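Local structure of OsmC family protein (Rhodothermus marinus, 5CML) at residues V115-G120 with V179-Q184; K126-I131 with R186-P191; A133-A138 with A208-Q213. The protein probably hydrolyses carboxyl esters, this chain being the alpha/beta-hydrolase (esterase) domain of a longer protein that also carries an OsmC domain. All blocks are in the same frame, centred on the assembly; numbering follows the deposited sequence.

Contact 1: V115-G120 with V179-Q184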
ATOM      1  N   VAL A 115       0.292   1.572   5.291  1.00 23.52           N
ATOM      2  CA  VAL A 115      -0.637   0.520   5.734  1.00 24.78           C
ATOM      3  C   VAL A 115      -0.109  -0.183   6.987  1.00 23.99           C
ATOM      4  O   VAL A 115      -0.889  -0.587   7.848  1.00 25.38           O
ATOM      5  CB  VAL A 115      -0.959  -0.551   4.644  1.00 26.21           C
ATOM      6  CG1 VAL A 115      -1.666   0.082   3.435  1.00 25.16           C
ATOM      7  CG2 VAL A 115       0.252  -1.358   4.251  1.00 27.21           C
ATOM      8  N   LEU A 116       1.207  -0.301   7.122  1.00 23.60           N
ATOM      9  CA  LEU A 116       1.755  -0.961   8.291  1.00 25.51           C
ATOM     10  C   LEU A 116       1.518  -0.118   9.528  1.00 25.90           C
ATOM     11  O   LEU A 116       1.302  -0.650  10.608  1.00 28.17           O
ATOM     12  CB  LEU A 116       3.250  -1.240   8.128  1.00 25.24           C
ATOM     13  CG  LEU A 116       3.556  -2.374   7.156  1.00 27.93           C
ATOM     14  CD1 LEU A 116       5.018  -2.325   6.819  1.00 28.36           C
ATOM     15  CD2 LEU A 116       3.187  -3.727   7.754  1.00 30.13           C
ATOM     16  N   ALA A 117       1.544   1.198   9.364  1.00 26.13           N
ATOM     17  CA  ALA A 117       1.336   2.094  10.493  1.00 27.98           C
ATOM     18  C   ALA A 117      -0.125   2.176  10.951  1.00 27.48           C
ATOM     19  O   ALA A 117      -0.391   2.492  12.119  1.00 30.71           O
ATOM     20  CB  ALA A 117       1.849   3.488  10.155  1.00 28.32           C
ATOM     21  N   VAL A 118      -1.075   1.914  10.054  1.00 27.19           N
ATOM     22  CA  VAL A 118      -2.491   2.004  10.424  1.00 28.39           C
ATOM     23  C   VAL A 118      -3.199   0.656  10.579  1.00 28.25           C
ATOM     24  O   VAL A 118      -4.324   0.626  11.049  1.00 29.55           O
ATOM     25  CB  VAL A 118      -3.308   2.843   9.406  1.00 30.30           C
ATOM     26  CG1 VAL A 118      -2.709   4.243   9.280  1.00 31.98           C
ATOM     27  CG2 VAL A 118      -3.439   2.130   8.040  1.00 30.82           C
ATOM     28  N   ALA A 119      -2.556  -0.448  10.208  1.00 27.85           N
ATOM     29  CA  ALA A 119      -3.251  -1.742  10.209  1.00 29.41           C
ATOM     30  C   ALA A 119      -3.833  -2.059  11.586  1.00 29.45           C
ATOM     31  O   ALA A 119      -4.953  -2.561  11.704  1.00 29.50           O
ATOM     32  CB  ALA A 119      -2.312  -2.847   9.773  1.00 30.47           C
ATOM     33  N   GLY A 120      -3.074  -1.741  12.627  1.00 27.64           N
ATOM     34  CA  GLY A 120      -3.495  -2.015  13.980  1.00 29.73           C
ATOM     35  C   GLY A 120      -4.699  -1.218  14.411  1.00 31.16           C
ATOM     36  O   GLY A 120      -5.251  -1.502  15.464  1.00 34.54           O
ATOM     37  N   VAL A 179       4.545   7.618  15.534  1.00 23.45           N
ATOM     38  CA  VAL A 179       3.945   6.329  15.924  1.00 26.47           C
ATOM     39  C   VAL A 179       4.989   5.224  16.006  1.00 26.43           C
ATOM     40  O   VAL A 179       4.829   4.277  16.786  1.00 28.36           O
ATOM     41  CB  VAL A 179       2.804   5.855  14.965  1.00 30.31           C
ATOM     42  CG1 VAL A 179       1.697   6.869  14.911  1.00 37.04           C
ATOM     43  CG2 VAL A 179       3.313   5.535  13.568  1.00 28.63           C
ATOM     44  N   ASN A 180       6.054   5.391  15.216  1.00 23.87           N
ATOM     45  CA  ASN A 180       7.177   4.448  15.059  1.00 22.60           C
ATOM     46  C   ASN A 180       6.741   3.167  14.337  1.00 22.94           C
ATOM     47  O   ASN A 180       6.003   2.309  14.853  1.00 22.34           O
ATOM     48  CB  ASN A 180       7.842   4.104  16.391  1.00 26.41           C
ATOM     49  CG  ASN A 180       9.110   3.275  16.196  1.00 28.71           C
ATOM     50  OD1 ASN A 180       9.112   2.062  16.408  1.00 31.68           O
ATOM     51  ND2 ASN A 180      10.187   3.928  15.764  1.00 29.45           N
ATOM     52  N   LEU A 181       7.188   3.066  13.102  1.00 23.71           N
ATOM     53  CA  LEU A 181       6.757   1.968  12.256  1.00 24.75           C
ATOM     54  C   LEU A 181       7.155   0.598  12.824  1.00 25.96           C
ATOM     55  O   LEU A 181       6.336  -0.330  12.826  1.00 26.70           O
ATOM     56  CB  LEU A 181       7.301   2.181  10.855  1.00 26.72           C
ATOM     57  CG  LEU A 181       6.818   1.193   9.815  1.00 29.54           C
ATOM     58  CD1 LEU A 181       5.294   1.161   9.760  1.00 31.52           C
ATOM     59  CD2 LEU A 181       7.399   1.615   8.495  1.00 32.21           C
ATOM     60  N   GLU A 182       8.367   0.472  13.352  1.00 27.73           N
ATOM     61  CA  GLU A 182       8.783  -0.810  13.909  1.00 28.41           C
ATOM     62  C   GLU A 182       7.914  -1.230  15.107  1.00 27.22           C
ATOM     63  O   GLU A 182       7.542  -2.401  15.201  1.00 26.54           O
ATOM     64  CB  GLU A 182      10.272  -0.765  14.255  1.00 33.15           C
ATOM     65  CG  GLU A 182      11.114  -1.034  12.997  1.00 38.13           C
ATOM     66  CD  GLU A 182      12.581  -0.637  13.133  1.00 40.46           C
ATOM     67  OE1 GLU A 182      13.360  -1.438  13.680  1.00 36.99           O
ATOM     68  OE2 GLU A 182      12.958   0.472  12.687  1.00 43.31           O
ATOM     69  N   ASP A 183       7.514  -0.285  15.966  1.00 26.18           N
ATOM     70  CA  ASP A 183       6.619  -0.599  17.088  1.00 26.33           C
ATOM     71  C   ASP A 183       5.268  -1.073  16.576  1.00 24.39           C
ATOM     72  O   ASP A 183       4.698  -2.031  17.091  1.00 26.57           O
ATOM     73  CB  ASP A 183       6.386   0.613  18.015  1.00 31.07           C
ATOM     74  CG  ASP A 183       7.548   0.893  18.958  1.00 38.01           C
ATOM     75  OD1 ASP A 183       8.459   0.040  19.055  1.00 39.82           O
ATOM     76  OD2 ASP A 183       7.525   1.973  19.629  1.00 41.00           O
ATOM     77  N   GLN A 184       4.749  -0.384  15.572  1.00 21.83           N
ATOM     78  CA  GLN A 184       3.459  -0.747  15.003  1.00 22.46           C
ATOM     79  C   GLN A 184       3.494  -2.156  14.412  1.00 21.60           C
ATOM     80  O   GLN A 184       2.564  -2.949  14.600  1.00 22.71           O
ATOM     81  CB  GLN A 184       3.040   0.280  13.941  1.00 23.34           C
ATOM     82  CG  GLN A 184       2.643   1.639  14.522  1.00 25.21           C
ATOM     83  CD  GLN A 184       1.363   1.563  15.344  1.00 31.70           C
ATOM     84  OE1 GLN A 184       0.261   1.563  14.800  1.00 38.52           O
ATOM     85  NE2 GLN A 184       1.505   1.480  16.638  1.00 33.13           N
TER
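Leu181 lays its methyl CD1 against the backbone of helix 110-118, where it overlaps CB of Leu116 at 3.6 Å and comes within 3.8 Å of the backbone N of Ala117. With CG anti to the backbone N (chi1 -174°), the isobutyl group swings back across the gap between the helices, although its CB does not itself point that way. Ala117 suits the position opposite: its single methyl group lets the backbones close to 5.7 Å between the CA atoms of Ala117 and Leu181, and it still meets the apolar side chains around it. One of these is Val179, the last residue of helix 170-179, whose CG2 stands 4.2 Å from Ala117 CB. Leu116 offers this contact little more than its CB, since its branched end continues inward to Val128 and Thr130 of strand 127-131 and to Leu211 of helix 206-214.

At the more open margin, Gln184 passes CB over the carbonyl oxygen of Leu116, 3.9 Å away, and bends at chi2 to bring its amide beside the carbonyl of Ala117. Which way that amide is turned is doubtful, so a hydrogen bond there is possible but not established.

Asn180 marks the break between the two helices. It leaves helix 170-179 with a positive phi of 69°, a conformation asparagine tolerates better than most residues, and serves as N-cap of the next one: its OD1 accepts from the backbone N of Asp183 at 2.9 Å, with the donor tilted 25° from the carbonyl plane. Leu181 and Gln184, in the first turn after the cap, meet helix 110-118. That helix, which follows the probable nucleophile elbow of this alpha/beta-hydrolase fold, is here packed against helix 181-187, which leads to strand 192-196.

Contact 2: K126-I131 with R186-P191; sequences KAVATI and RTMRRP
Pro191 O accepts a hydrogen bond from the backbone N of Val128, 3.0 Å away. The same oxygen receives a CA-H contact from Ala127 CA at 3.6 Å. The proline has no N-H to give, and its ring carbon CD instead abuts the carbonyl oxygen of Lys126 at 3.2 Å. With CG anti to the backbone N (chi1 -174°) and the chain still extended at chi2, Met188 carries its sulfur SD across to Val128 CG2, 4.1 Å away; beta-branched valine suits the strand, and the unbranched methionine can reach it.

Arg190 packs its methylene CD against Lys126 CA, 4.0 Å away. In the conformer described, NH1 donates to Arg189 O at 2.8 Å, in the guanidinium plane but from above the carbonyl plane. NE binds Val125 O and NH2 binds Pro123 O, so backbone carbonyls hold the guanidinium at three points. Further out, Pro191 rests on Tyr251 of helix 234-252, and Val128 continues the backbone pairing with Leu193. The loop after helix 181-187 thus passes into strand 192-196 alongside strand 127-131, neighbouring parallel strands in the later part of the alpha/beta-hydrolase sheet.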
ATOM      1  N   LYS A 126      -7.264  -8.726   8.584  1.00 19.35           N
ATOM      2  CA  LYS A 126      -6.786 -10.046   8.991  1.00 20.41           C
ATOM      3  C   LYS A 126      -5.388 -10.345   8.468  1.00 20.47           C
ATOM      4  O   LYS A 126      -4.766 -11.307   8.889  1.00 23.46           O
ATOM      5  CB  LYS A 126      -7.756 -11.128   8.511  1.00 23.12           C
ATOM      6  CG  LYS A 126      -9.176 -10.952   9.044  1.00 27.71           C
ATOM      7  CD  LYS A 126      -9.235 -11.102  10.562  1.00 33.43           C
ATOM      8  CE  LYS A 126     -10.667 -10.954  11.108  1.00 37.67           C
ATOM      9  NZ  LYS A 126     -10.711 -10.166  12.391  1.00 42.74           N
ATOM     10  N   ALA A 127      -4.908  -9.543   7.533  1.00 19.66           N
ATOM     11  CA  ALA A 127      -3.610  -9.793   6.900  1.00 20.38           C
ATOM     12  C   ALA A 127      -3.104  -8.529   6.238  1.00 20.16           C
ATOM     13  O   ALA A 127      -3.904  -7.691   5.803  1.00 20.16           O
ATOM     14  CB  ALA A 127      -3.704 -10.932   5.873  1.00 22.45           C
ATOM     15  N   VAL A 128      -1.777  -8.360   6.219  1.00 19.11           N
ATOM     16  CA  VAL A 128      -1.156  -7.181   5.636  1.00 18.15           C
ATOM     17  C   VAL A 128      -0.007  -7.609   4.759  1.00 17.57           C
ATOM     18  O   VAL A 128       0.765  -8.495   5.137  1.00 18.97           O
ATOM     19  CB  VAL A 128      -0.617  -6.209   6.722  1.00 20.78           C
ATOM     20  CG1 VAL A 128       0.067  -4.966   6.097  1.00 23.21           C
ATOM     21  CG2 VAL A 128      -1.719  -5.824   7.706  1.00 22.89           C
ATOM     22  N   ALA A 129       0.121  -6.968   3.602  1.00 17.07           N
ATOM     23  CA  ALA A 129       1.186  -7.290   2.656  1.00 17.38           C
ATOM     24  C   ALA A 129       1.749  -5.981   2.107  1.00 19.34           C
ATOM     25  O   ALA A 129       0.990  -5.029   1.829  1.00 21.02           O
ATOM     26  CB  ALA A 129       0.678  -8.176   1.520  1.00 17.66           C
ATOM     27  N   THR A 130       3.067  -5.919   1.949  1.00 18.91           N
ATOM     28  CA  THR A 130       3.686  -4.732   1.388  1.00 19.23           C
ATOM     29  C   THR A 130       4.697  -5.078   0.318  1.00 17.31           C
ATOM     30  O   THR A 130       5.206  -6.196   0.274  1.00 19.66           O
ATOM     31  CB  THR A 130       4.398  -3.876   2.477  1.00 21.23           C
ATOM     32  OG1 THR A 130       5.454  -4.629   3.074  1.00 22.60           O
ATOM     33  CG2 THR A 130       3.415  -3.446   3.556  1.00 24.77           C
ATOM     34  N   ILE A 131       4.980  -4.092  -0.525  1.00 16.67           N
ATOM     35  CA  ILE A 131       5.899  -4.229  -1.658  1.00 18.13           C
ATOM     36  C   ILE A 131       6.892  -3.064  -1.639  1.00 16.80           C
ATOM     37  O   ILE A 131       6.501  -1.908  -1.842  1.00 19.20           O
ATOM     38  CB  ILE A 131       5.143  -4.223  -3.001  1.00 18.91           C
ATOM     39  CG1 ILE A 131       4.006  -5.239  -2.987  1.00 21.43           C
ATOM     40  CG2 ILE A 131       6.085  -4.440  -4.185  1.00 19.54           C
ATOM     41  CD1 ILE A 131       2.851  -4.868  -3.894  1.00 23.68           C
ATOM     42  N   ARG A 186       5.567  -4.585  15.216  1.00 23.53           N
ATOM     43  CA  ARG A 186       5.738  -5.560  16.278  1.00 25.71           C
ATOM     44  C   ARG A 186       4.411  -5.875  17.005  1.00 27.31           C
ATOM     45  O   ARG A 186       4.190  -7.020  17.420  1.00 27.80           O
ATOM     46  CB  ARG A 186       6.788  -5.053  17.268  1.00 27.61           C
ATOM     47  CG  ARG A 186       7.148  -6.053  18.354  1.00 32.10           C
ATOM     48  CD  ARG A 186       8.206  -5.498  19.303  1.00 39.31           C
ATOM     49  NE  ARG A 186       7.740  -4.299  20.003  1.00 46.29           N
ATOM     50  CZ  ARG A 186       8.181  -3.058  19.789  1.00 51.50           C
ATOM     51  NH1 ARG A 186       9.142  -2.797  18.898  1.00 52.44           N
ATOM     52  NH2 ARG A 186       7.664  -2.061  20.494  1.00 53.86           N
ATOM     53  N   THR A 187       3.532  -4.875  17.145  1.00 25.80           N
ATOM     54  CA  THR A 187       2.288  -5.042  17.903  1.00 27.57           C
ATOM     55  C   THR A 187       1.016  -5.212  17.046  1.00 26.91           C
ATOM     56  O   THR A 187      -0.084  -5.289  17.580  1.00 27.70           O
ATOM     57  CB  THR A 187       2.054  -3.847  18.852  1.00 28.77           C
ATOM     58  OG1 THR A 187       1.932  -2.627  18.100  1.00 29.72           O
ATOM     59  CG2 THR A 187       3.207  -3.736  19.823  1.00 30.49           C
ATOM     60  N   MET A 188       1.181  -5.291  15.728  1.00 26.62           N
ATOM     61  CA  MET A 188       0.071  -5.485  14.777  1.00 26.19           C
ATOM     62  C   MET A 188      -0.779  -6.748  15.035  1.00 24.32           C
ATOM     63  O   MET A 188      -2.001  -6.754  14.832  1.00 24.91           O
ATOM     64  CB  MET A 188       0.679  -5.543  13.375  1.00 30.39           C
ATOM     65  CG  MET A 188      -0.239  -5.601  12.248  1.00 36.60           C
ATOM     66  SD  MET A 188       0.850  -5.185  10.896  1.00 36.96           S
ATOM     67  CE  MET A 188       2.016  -6.568  10.810  1.00 31.01           C
ATOM     68  N   ARG A 189      -0.114  -7.827  15.439  1.00 24.46           N
ATOM     69  CA  ARG A 189      -0.779  -9.085  15.752  1.00 25.52           C
ATOM     70  C   ARG A 189      -1.627  -9.556  14.573  1.00 26.70           C
ATOM     71  O   ARG A 189      -2.766 -10.015  14.738  1.00 28.01           O
ATOM     72  CB  ARG A 189      -1.628  -8.938  17.025  1.00 29.73           C
ATOM     73  CG  ARG A 189      -0.768  -8.670  18.252  1.00 33.65           C
ATOM     74  CD  ARG A 189      -1.564  -8.556  19.560  1.00 38.54           C
ATOM     75  NE  ARG A 189      -0.684  -8.541  20.734  1.00 45.19           N
ATOM     76  CZ  ARG A 189       0.065  -7.503  21.105  1.00 47.80           C
ATOM     77  NH1 ARG A 189       0.826  -7.582  22.189  1.00 49.53           N
ATOM     78  NH2 ARG A 189       0.055  -6.378  20.405  1.00 47.96           N
ATOM     79  N   ARG A 190      -1.066  -9.394  13.376  1.00 25.75           N
ATOM     80  CA  ARG A 190      -1.696  -9.902  12.154  0.50 25.25           C
ATOM     81  C   ARG A 190      -0.620 -10.505  11.273  1.00 23.33           C
ATOM     82  O   ARG A 190       0.516 -10.065  11.288  1.00 24.04           O
ATOM     83  CB  ARG A 190      -2.437  -8.806  11.359  0.50 25.09           C
ATOM     84  CG  ARG A 190      -3.683  -8.178  12.016  0.50 27.05           C
ATOM     85  CD  ARG A 190      -4.770  -9.218  12.314  0.50 24.62           C
ATOM     86  NE  ARG A 190      -5.977  -8.639  12.905  0.50 24.52           N
ATOM     87  CZ  ARG A 190      -6.164  -8.435  14.210  0.50 27.23           C
ATOM     88  NH1 ARG A 190      -5.221  -8.748  15.099  0.50 26.80           N
ATOM     89  NH2 ARG A 190      -7.309  -7.913  14.630  0.50 29.88           N
ATOM     90  N   PRO A 191      -0.979 -11.518  10.490  1.00 21.41           N
ATOM     91  CA  PRO A 191      -0.003 -12.050   9.533  1.00 20.50           C
ATOM     92  C   PRO A 191       0.498 -10.989   8.547  1.00 19.54           C
ATOM     93  O   PRO A 191      -0.264 -10.150   8.041  1.00 19.70           O
ATOM     94  CB  PRO A 191      -0.789 -13.141   8.800  1.00 21.79           C
ATOM     95  CG  PRO A 191      -1.866 -13.538   9.721  1.00 24.44           C
ATOM     96  CD  PRO A 191      -2.213 -12.316  10.535  1.00 23.17           C
TER

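Contact 3: A133-A138 with A208-Q213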
ATOM      1  N   ALA A 133       8.499  -1.657   0.788  1.00 19.77           N
ATOM      2  CA  ALA A 133       8.232  -0.688   1.872  1.00 20.53           C
ATOM      3  C   ALA A 133       9.509  -0.271   2.618  1.00 21.09           C
ATOM      4  O   ALA A 133      10.348  -1.110   2.936  1.00 21.11           O
ATOM      5  CB  ALA A 133       7.239  -1.262   2.863  1.00 20.16           C
ATOM      6  N   PRO A 134       9.636   1.027   2.922  1.00 20.58           N
ATOM      7  CA  PRO A 134      10.747   1.471   3.764  1.00 20.89           C
ATOM      8  C   PRO A 134      10.451   1.137   5.218  1.00 22.63           C
ATOM      9  O   PRO A 134       9.291   1.016   5.579  1.00 24.61           O
ATOM     10  CB  PRO A 134      10.807   2.970   3.506  1.00 23.19           C
ATOM     11  CG  PRO A 134       9.407   3.351   3.194  1.00 23.82           C
ATOM     12  CD  PRO A 134       8.824   2.153   2.439  1.00 22.95           C
ATOM     13  N   CYS A 135      11.485   0.985   6.038  1.00 24.16           N
ATOM     14  CA  CYS A 135      11.289   0.503   7.398  0.52 25.78           C
ATOM     15  C   CYS A 135      11.319   1.607   8.437  1.00 24.84           C
ATOM     16  O   CYS A 135      10.829   1.414   9.547  1.00 25.48           O
ATOM     17  CB  CYS A 135      12.354  -0.530   7.745  0.52 27.62           C
ATOM     18  SG  CYS A 135      14.012   0.147   7.904  0.52 28.01           S
ATOM     19  N   ASP A 136      11.901   2.751   8.082  1.00 22.05           N
ATOM     20  CA  ASP A 136      12.101   3.808   9.066  1.00 21.01           C
ATOM     21  C   ASP A 136      12.199   5.205   8.446  1.00 21.70           C
ATOM     22  O   ASP A 136      12.306   5.350   7.229  1.00 21.91           O
ATOM     23  CB  ASP A 136      13.356   3.497   9.910  1.00 22.24           C
ATOM     24  CG  ASP A 136      14.627   3.400   9.092  1.00 25.24           C
ATOM     25  OD1 ASP A 136      14.726   3.999   7.998  1.00 26.47           O
ATOM     26  OD2 ASP A 136      15.567   2.730   9.577  1.00 28.65           O
ATOM     27  N   PRO A 137      12.130   6.252   9.283  1.00 22.21           N
ATOM     28  CA  PRO A 137      12.190   7.603   8.724  1.00 22.89           C
ATOM     29  C   PRO A 137      13.469   7.930   7.955  1.00 22.39           C
ATOM     30  O   PRO A 137      13.407   8.688   7.003  1.00 24.06           O
ATOM     31  CB  PRO A 137      12.058   8.490   9.977  1.00 23.73           C
ATOM     32  CG  PRO A 137      11.172   7.688  10.863  1.00 22.99           C
ATOM     33  CD  PRO A 137      11.637   6.269  10.674  1.00 22.13           C
ATOM     34  N   ALA A 138      14.612   7.381   8.337  1.00 22.30           N
ATOM     35  CA  ALA A 138      15.817   7.698   7.596  1.00 24.04           C
ATOM     36  C   ALA A 138      15.681   7.280   6.130  1.00 23.45           C
ATOM     37  O   ALA A 138      16.089   8.009   5.218  1.00 24.86           O
ATOM     38  CB  ALA A 138      17.038   7.041   8.248  1.00 24.93           C
ATOM     39  N   ALA A 208      13.473  -4.484   4.105  1.00 21.36           N
ATOM     40  CA  ALA A 208      12.643  -5.659   4.309  1.00 20.25           C
ATOM     41  C   ALA A 208      13.178  -6.484   5.488  1.00 20.39           C
ATOM     42  O   ALA A 208      12.406  -7.036   6.255  1.00 21.20           O
ATOM     43  CB  ALA A 208      12.570  -6.509   3.020  1.00 19.87           C
ATOM     44  N   ALA A 209      14.502  -6.567   5.641  1.00 21.38           N
ATOM     45  CA  ALA A 209      15.070  -7.320   6.759  1.00 22.41           C
ATOM     46  C   ALA A 209      14.721  -6.643   8.081  1.00 22.96           C
ATOM     47  O   ALA A 209      14.413  -7.296   9.073  1.00 23.22           O
ATOM     48  CB  ALA A 209      16.572  -7.436   6.608  1.00 24.52           C
ATOM     49  N   CYS A 210      14.747  -5.318   8.077  1.00 23.57           N
ATOM     50  CA  CYS A 210      14.408  -4.515   9.230  0.72 24.66           C
ATOM     51  C   CYS A 210      12.962  -4.761   9.662  1.00 24.41           C
ATOM     52  O   CYS A 210      12.666  -4.978  10.832  1.00 24.81           O
ATOM     53  CB  CYS A 210      14.636  -3.048   8.869  0.72 25.06           C
ATOM     54  SG  CYS A 210      14.193  -1.866  10.092  0.72 28.18           S
ATOM     55  N   LEU A 211      12.057  -4.728   8.679  1.00 22.98           N
ATOM     56  CA  LEU A 211      10.652  -4.942   8.985  1.00 21.50           C
ATOM     57  C   LEU A 211      10.424  -6.384   9.450  1.00 20.35           C
ATOM     58  O   LEU A 211       9.655  -6.623  10.376  1.00 22.28           O
ATOM     59  CB  LEU A 211       9.756  -4.609   7.778  1.00 21.92           C
ATOM     60  CG  LEU A 211       9.629  -3.110   7.456  1.00 21.99           C
ATOM     61  CD1 LEU A 211       9.051  -2.867   6.046  1.00 23.86           C
ATOM     62  CD2 LEU A 211       8.746  -2.426   8.489  1.00 23.86           C
ATOM     63  N   PHE A 212      11.096  -7.347   8.824  1.00 20.71           N
ATOM     64  CA  PHE A 212      10.919  -8.740   9.211  1.00 20.00           C
ATOM     65  C   PHE A 212      11.392  -8.991  10.640  1.00 22.87           C
ATOM     66  O   PHE A 212      10.742  -9.706  11.402  1.00 23.19           O
ATOM     67  CB  PHE A 212      11.650  -9.662   8.221  1.00 20.53           C
ATOM     68  CG  PHE A 212      11.344 -11.123   8.404  1.00 20.22           C
ATOM     69  CD1 PHE A 212      12.058 -11.885   9.308  1.00 21.78           C
ATOM     70  CD2 PHE A 212      10.348 -11.741   7.670  1.00 20.79           C
ATOM     71  CE1 PHE A 212      11.781 -13.229   9.478  1.00 20.69           C
ATOM     72  CE2 PHE A 212      10.071 -13.091   7.845  1.00 21.22           C
ATOM     73  CZ  PHE A 212      10.789 -13.833   8.738  1.00 21.93           C
ATOM     74  N   GLN A 213      12.515  -8.400  11.014  1.00 23.16           N
ATOM     75  CA  GLN A 213      13.027  -8.571  12.371  1.00 24.91           C
ATOM     76  C   GLN A 213      12.099  -7.944  13.414  1.00 26.53           C
ATOM     77  O   GLN A 213      11.971  -8.453  14.544  1.00 28.91           O
ATOM     78  CB  GLN A 213      14.438  -7.989  12.456  1.00 27.65           C
ATOM     79  CG  GLN A 213      15.457  -8.770  11.644  1.00 36.65           C
ATOM     80  CD  GLN A 213      16.855  -8.198  11.764  1.00 47.09           C
ATOM     81  OE1 GLN A 213      17.390  -8.085  12.867  1.00 50.28           O
ATOM     82  NE2 GLN A 213      17.458  -7.838  10.630  1.00 51.20           N
TER
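Cys135 and Cys210 point their side chains at each other across the gap between a loop and a helix, while Leu211 slides in beside them and turns its end toward the loop backbone. The CB atoms of both cysteines point across the contact, and the torsions place the sulfurs: Cys210 SG is anti to its own N (chi1 176°) and leans out from the helix, whereas Cys135 SG takes the crowded position between N and carbonyl carbon (chi1 69°). In the conformers described, SG of Cys135 is 3.0 Å from SG of Cys210, longer than a disulfide bond, but both residues are modelled in two conformers and the reading is doubtful.

Leu211 spreads its branches over the loop. CG of Leu211 presses against Cys135 CB at 3.8 Å, and CD2 lies over Cys135 CA. CD1 reaches the other way, touching Ala133 CB at 4.0 Å. The same methyl covers the carbonyl oxygen of Pro134, 3.9 Å from Leu211 CD1, which is buried here without a hydrogen-bond partner. Shortening Leu211 to an alanine would probably open a gap beside Cys135 CB and Ala133 CB and leave the loop held here mainly by its polar and sulfur ties.

Those polar ties are few. Cys135 N is bound by Asn207 OD1 from the start of the same helix, and Asp136 is the N-cap of helix 137-141. Beyond the contact, Leu211 also packs on Leu194 of strand 192-196 and Val185 of helix 181-187, joining this helix to the core.

The two cysteines form a disulfide in a crystal structure of this protein. The doubled conformers leave it doubtful how far the bond is closed in this crystal; where closed, it ties loop to helix covalently, alongside the apolar grip of Leu211.

Contacts 1 and 2 share helix 181-187, and their centres lie about 9 Å apart. They meet where Val115 CG2 touches Thr130 CG2 at 3.9 Å, so helix 110-118 sits directly on strand 127-131. Contact 3, with its centre about 11 Å from that of contact 1, joins it through Leu181, whose CD2 lies 3.5 Å from Pro134 O. Segment 126-131 of contact 2 runs almost directly into 133-138 of contact 3, the two centres being about 13 Å apart, without further touch. The side chains of Leu116, Val128 and Pro134 all lie near a probable nucleophile elbow at Ser109, and Pro134 also near the likely triad with His229 and Asp200, so each contact has a side chain near the presumed catalytic region.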